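PDB 2O5H: DUF596 domain-containing protein from Neisseria meningitidis, which is of unknown function but forms a two-chain assembly of alpha-beta subunits, each with several helices and a small antiparallel sheet. Local coordinates for residues W84-I97 with F108-A120. Residues are numbered along the deposited sequence; the frame is centred on the assembly and turned at random.
Sequences WEQIFREVWPEYEI and FDIGMWLTVEAPA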
# COMPACT_ATOMS: atom_id res chain seq x y z
N TRP A 84 18.39 1.31 -9.30
CA TRP A 84 17.21 0.59 -8.88
C TRP A 84 16.05 0.88 -9.84
O TRP A 84 15.28 -0.01 -10.17
CB TRP A 84 16.81 1.00 -7.47
CG TRP A 84 17.41 0.23 -6.31
CD1 TRP A 84 17.96 0.78 -5.19
CD2 TRP A 84 17.43 -1.19 -6.12
NE1 TRP A 84 18.36 -0.22 -4.31
CE2 TRP A 84 18.02 -1.44 -4.85
CE3 TRP A 84 16.99 -2.29 -6.89
CZ2 TRP A 84 18.21 -2.75 -4.34
CZ3 TRP A 84 17.15 -3.60 -6.37
CH2 TRP A 84 17.77 -3.81 -5.10
N GLU A 85 15.93 2.11 -10.30
CA GLU A 85 14.91 2.38 -11.32
C GLU A 85 15.10 1.45 -12.53
O GLU A 85 14.12 0.89 -13.02
CB GLU A 85 14.90 3.86 -11.74
CG GLU A 85 13.86 4.14 -12.88
CD GLU A 85 13.92 5.56 -13.36
OE1 GLU A 85 14.98 6.20 -13.15
OE2 GLU A 85 12.92 6.03 -13.97
N GLN A 86 16.33 1.25 -12.99
CA GLN A 86 16.58 0.50 -14.23
C GLN A 86 16.24 -0.97 -14.03
O GLN A 86 15.68 -1.62 -14.92
CB GLN A 86 18.05 0.64 -14.70
CG GLN A 86 18.28 0.22 -16.15
CD GLN A 86 17.30 0.93 -17.11
OE1 GLN A 86 17.36 2.13 -17.26
NE2 GLN A 86 16.36 0.17 -17.68
N ILE A 87 16.57 -1.47 -12.84
CA ILE A 87 16.32 -2.85 -12.46
C ILE A 87 14.80 -3.12 -12.51
O ILE A 87 14.34 -4.08 -13.15
CB ILE A 87 16.96 -3.11 -11.04
CG1 ILE A 87 18.49 -3.20 -11.22
CG2 ILE A 87 16.34 -4.38 -10.29
CD1 ILE A 87 19.30 -3.23 -9.89
N PHE A 88 14.03 -2.21 -11.91
CA PHE A 88 12.57 -2.30 -11.94
C PHE A 88 11.94 -2.06 -13.32
O PHE A 88 11.09 -2.84 -13.73
CB PHE A 88 11.98 -1.33 -10.91
CG PHE A 88 11.90 -1.90 -9.51
CD1 PHE A 88 13.06 -2.17 -8.76
CD2 PHE A 88 10.64 -2.17 -8.93
CE1 PHE A 88 12.98 -2.71 -7.45
CE2 PHE A 88 10.55 -2.70 -7.61
CZ PHE A 88 11.71 -2.97 -6.88
N ARG A 89 12.37 -1.02 -14.02
CA ARG A 89 11.90 -0.77 -15.40
C ARG A 89 12.09 -1.97 -16.34
O ARG A 89 11.20 -2.27 -17.16
CB ARG A 89 12.51 0.50 -16.01
CG ARG A 89 11.77 1.76 -15.53
CD ARG A 89 12.17 2.96 -16.31
NE ARG A 89 11.77 4.21 -15.69
CZ ARG A 89 10.61 4.83 -15.90
NH1 ARG A 89 9.70 4.32 -16.73
NH2 ARG A 89 10.37 5.97 -15.26
N GLU A 90 13.21 -2.68 -16.19
CA GLU A 90 13.50 -3.78 -17.08
C GLU A 90 12.48 -4.90 -17.02
O GLU A 90 12.33 -5.63 -17.99
CB GLU A 90 14.93 -4.32 -16.85
CG GLU A 90 15.96 -3.35 -17.42
CD GLU A 90 17.32 -3.95 -17.68
OE1 GLU A 90 17.45 -5.20 -17.69
OE2 GLU A 90 18.28 -3.17 -17.89
N VAL A 91 11.75 -5.01 -15.90
CA VAL A 91 10.82 -6.12 -15.67
C VAL A 91 9.40 -5.60 -15.39
O VAL A 91 8.48 -6.35 -15.06
CB VAL A 91 11.31 -7.02 -14.47
CG1 VAL A 91 12.55 -7.81 -14.85
CG2 VAL A 91 11.60 -6.18 -13.22
N TRP A 92 9.22 -4.28 -15.54
CA TRP A 92 7.95 -3.64 -15.23
C TRP A 92 6.86 -4.23 -16.14
O TRP A 92 7.04 -4.34 -17.36
CB TRP A 92 8.06 -2.13 -15.46
CG TRP A 92 6.95 -1.35 -14.87
CD1 TRP A 92 5.87 -0.81 -15.52
CD2 TRP A 92 6.81 -0.99 -13.49
NE1 TRP A 92 5.06 -0.13 -14.61
CE2 TRP A 92 5.64 -0.22 -13.36
CE3 TRP A 92 7.58 -1.27 -12.34
CZ2 TRP A 92 5.19 0.26 -12.11
CZ3 TRP A 92 7.14 -0.74 -11.08
CH2 TRP A 92 5.97 0.02 -11.00
N PRO A 93 5.70 -4.60 -15.56
CA PRO A 93 4.60 -5.10 -16.40
C PRO A 93 4.21 -4.18 -17.55
O PRO A 93 4.27 -2.94 -17.41
CB PRO A 93 3.43 -5.15 -15.40
CG PRO A 93 4.13 -5.50 -14.07
CD PRO A 93 5.29 -4.52 -14.14
N GLU A 94 3.73 -4.79 -18.63
CA GLU A 94 3.28 -4.08 -19.80
C GLU A 94 1.93 -3.39 -19.63
O GLU A 94 1.64 -2.47 -20.36
CB GLU A 94 3.24 -5.02 -21.00
CG GLU A 94 4.64 -5.44 -21.50
CD GLU A 94 4.56 -6.29 -22.78
OE1 GLU A 94 3.70 -7.17 -22.87
OE2 GLU A 94 5.32 -6.03 -23.73
N TYR A 95 1.12 -3.85 -18.68
CA TYR A 95 -0.25 -3.35 -18.49
C TYR A 95 -0.45 -3.29 -17.01
O TYR A 95 0.18 -4.03 -16.26
CB TYR A 95 -1.30 -4.30 -19.11
CG TYR A 95 -1.16 -4.45 -20.61
CD1 TYR A 95 -1.76 -3.52 -21.49
CD2 TYR A 95 -0.40 -5.48 -21.16
CE1 TYR A 95 -1.60 -3.62 -22.82
CE2 TYR A 95 -0.23 -5.59 -22.51
CZ TYR A 95 -0.84 -4.66 -23.33
OH TYR A 95 -0.69 -4.75 -24.67
N GLU A 96 -1.33 -2.38 -16.57
CA GLU A 96 -1.60 -2.20 -15.14
C GLU A 96 -2.28 -3.47 -14.64
O GLU A 96 -2.04 -3.92 -13.50
CB GLU A 96 -2.50 -0.98 -14.93
CG GLU A 96 -2.67 -0.59 -13.48
CD GLU A 96 -3.51 0.71 -13.33
OE1 GLU A 96 -3.70 1.44 -14.33
OE2 GLU A 96 -3.94 1.00 -12.20
N ILE A 97 -3.08 -4.08 -15.51
CA ILE A 97 -3.75 -5.33 -15.18
C ILE A 97 -3.45 -6.41 -16.22
O ILE A 97 -3.73 -6.24 -17.39
CB ILE A 97 -5.28 -5.09 -15.06
CG1 ILE A 97 -5.56 -4.05 -13.97
CG2 ILE A 97 -6.03 -6.42 -14.84
CD1 ILE A 97 -7.03 -3.72 -13.78
N PHE A 108 -4.52 -10.31 -12.23
CA PHE A 108 -3.21 -9.91 -11.74
C PHE A 108 -2.95 -8.46 -12.11
O PHE A 108 -3.22 -8.03 -13.24
CB PHE A 108 -2.14 -10.84 -12.30
CG PHE A 108 -0.86 -10.84 -11.53
CD1 PHE A 108 -0.71 -11.66 -10.40
CD2 PHE A 108 0.21 -10.10 -11.95
CE1 PHE A 108 0.48 -11.68 -9.68
CE2 PHE A 108 1.41 -10.11 -11.24
CZ PHE A 108 1.54 -10.92 -10.10
N ASP A 109 -2.49 -7.68 -11.14
CA ASP A 109 -2.27 -6.27 -11.37
C ASP A 109 -0.93 -5.80 -10.83
O ASP A 109 -0.23 -6.57 -10.20
CB ASP A 109 -3.46 -5.44 -10.85
CG ASP A 109 -3.64 -5.52 -9.35
OD1 ASP A 109 -2.70 -5.85 -8.60
OD2 ASP A 109 -4.78 -5.22 -8.92
N ILE A 110 -0.60 -4.54 -11.07
CA ILE A 110 0.70 -4.00 -10.67
C ILE A 110 0.92 -4.02 -9.15
O ILE A 110 2.04 -4.23 -8.69
CB ILE A 110 0.90 -2.57 -11.22
CG1 ILE A 110 2.28 -2.03 -10.86
CG2 ILE A 110 -0.23 -1.66 -10.79
CD1 ILE A 110 3.32 -2.68 -11.69
N GLY A 111 -0.14 -3.76 -8.38
CA GLY A 111 -0.10 -3.93 -6.92
C GLY A 111 0.35 -5.33 -6.51
O GLY A 111 1.23 -5.50 -5.64
N MSE A 112 -0.25 -6.35 -7.12
CA MSE A 112 0.10 -7.74 -6.80
C MSE A 112 1.54 -8.07 -7.19
O MSE A 112 2.25 -8.73 -6.44
CB MSE A 112 -0.83 -8.69 -7.51
CG MSE A 112 -2.23 -8.60 -6.96
SE MSE A 112 -3.51 -9.72 -7.91
CE MSE A 112 -5.12 -8.71 -7.51
N TRP A 113 1.95 -7.61 -8.38
CA TRP A 113 3.34 -7.77 -8.85
C TRP A 113 4.36 -7.18 -7.84
O TRP A 113 5.39 -7.81 -7.49
CB TRP A 113 3.46 -7.14 -10.25
CG TRP A 113 4.81 -7.33 -10.92
CD1 TRP A 113 5.21 -8.38 -11.67
CD2 TRP A 113 5.93 -6.43 -10.85
NE1 TRP A 113 6.52 -8.20 -12.08
CE2 TRP A 113 6.98 -7.00 -11.59
CE3 TRP A 113 6.13 -5.16 -10.27
CZ2 TRP A 113 8.22 -6.35 -11.78
CZ3 TRP A 113 7.36 -4.55 -10.40
CH2 TRP A 113 8.40 -5.14 -11.18
N LEU A 114 4.05 -5.99 -7.36
CA LEU A 114 4.88 -5.31 -6.36
C LEU A 114 4.87 -6.03 -5.00
O LEU A 114 5.79 -5.86 -4.22
CB LEU A 114 4.47 -3.85 -6.23
CG LEU A 114 4.91 -2.89 -7.37
CD1 LEU A 114 4.23 -1.53 -7.18
CD2 LEU A 114 6.47 -2.75 -7.41
N THR A 115 3.88 -6.88 -4.78
CA THR A 115 3.81 -7.73 -3.57
C THR A 115 4.58 -9.02 -3.68
O THR A 115 5.20 -9.44 -2.71
CB THR A 115 2.38 -8.05 -3.22
OG1 THR A 115 1.67 -6.83 -3.13
CG2 THR A 115 2.24 -8.83 -1.87
N VAL A 116 4.53 -9.69 -4.84
CA VAL A 116 5.06 -11.04 -4.87
C VAL A 116 6.12 -11.28 -5.95
O VAL A 116 6.77 -12.33 -5.93
CB VAL A 116 3.93 -12.14 -4.94
CG1 VAL A 116 3.02 -12.12 -3.70
CG2 VAL A 116 3.09 -12.03 -6.26
N GLU A 117 6.34 -10.35 -6.87
CA GLU A 117 7.36 -10.64 -7.88
C GLU A 117 8.30 -9.47 -8.15
O GLU A 117 9.02 -9.50 -9.11
CB GLU A 117 6.76 -11.12 -9.23
CG GLU A 117 5.34 -11.45 -9.24
CD GLU A 117 4.92 -12.23 -10.47
OE1 GLU A 117 5.33 -11.87 -11.60
OE2 GLU A 117 4.16 -13.20 -10.30
N ALA A 118 8.29 -8.45 -7.30
CA ALA A 118 9.23 -7.31 -7.40
C ALA A 118 10.69 -7.78 -7.30
O ALA A 118 10.98 -8.80 -6.64
CB ALA A 118 8.92 -6.27 -6.29
N PRO A 119 11.61 -7.09 -8.01
CA PRO A 119 13.07 -7.34 -7.83
C PRO A 119 13.56 -7.27 -6.37
O PRO A 119 14.46 -8.06 -5.95
CB PRO A 119 13.72 -6.19 -8.64
CG PRO A 119 12.72 -5.80 -9.63
CD PRO A 119 11.35 -6.11 -9.09
N ALA A 120 12.94 -6.38 -5.60
CA ALA A 120 13.27 -6.17 -4.21
C ALA A 120 12.11 -5.49 -3.45
O ALA A 120 11.09 -5.07 -4.07
CB ALA A 120 14.55 -5.36 -4.09
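Pro93 lays its ring over one face of the Trp113 indole, CG standing 3.8 Å from the centroid of the five-membered ring and 11° off its normal. Proline, a compact ring held rigid by its bond to the backbone, suits this CH-pi contact, and the broad indole also reaches Trp92, whose six-membered ring meets its own obliquely, planes at 71°. With CG1 anti to the backbone N (chi1 -177°), branched Ile110 sends CD1 over a face of Trp92, 3.5 Å from CZ2, while the same methyl touches Pro93 CD. Phe55 and Phe56 of helix 48-64 also meet Trp92. Here helix 81-91 and the chain that follows it meet helix 110-116, a short helix N-capped by Asp109, whose OD1 accepts from Met112 N at 2.9 Å. Beyond that helix the chain turns back toward strand 121-125 of the antiparallel sheet, and the tight packing continues: buried Phe88 offers a flat face to Pro119 CG, 3.8 Å from the ring centroid. Toward solvent the packing thins: Val91 CG2 lies in the indole plane, 3.7 Å from Trp113 CZ2, and meets Pro119 CG tip to tip. At the far end, exposed Ile97 forms a single backbone bridge with Asp109, and Ile110 N donates to Glu96 O at 2.9 Å. Glu96 suits this border, its apolar stem laying CG against Ile110 CG2 and its carboxylate forming salt bridges with Lys42 and Lys51.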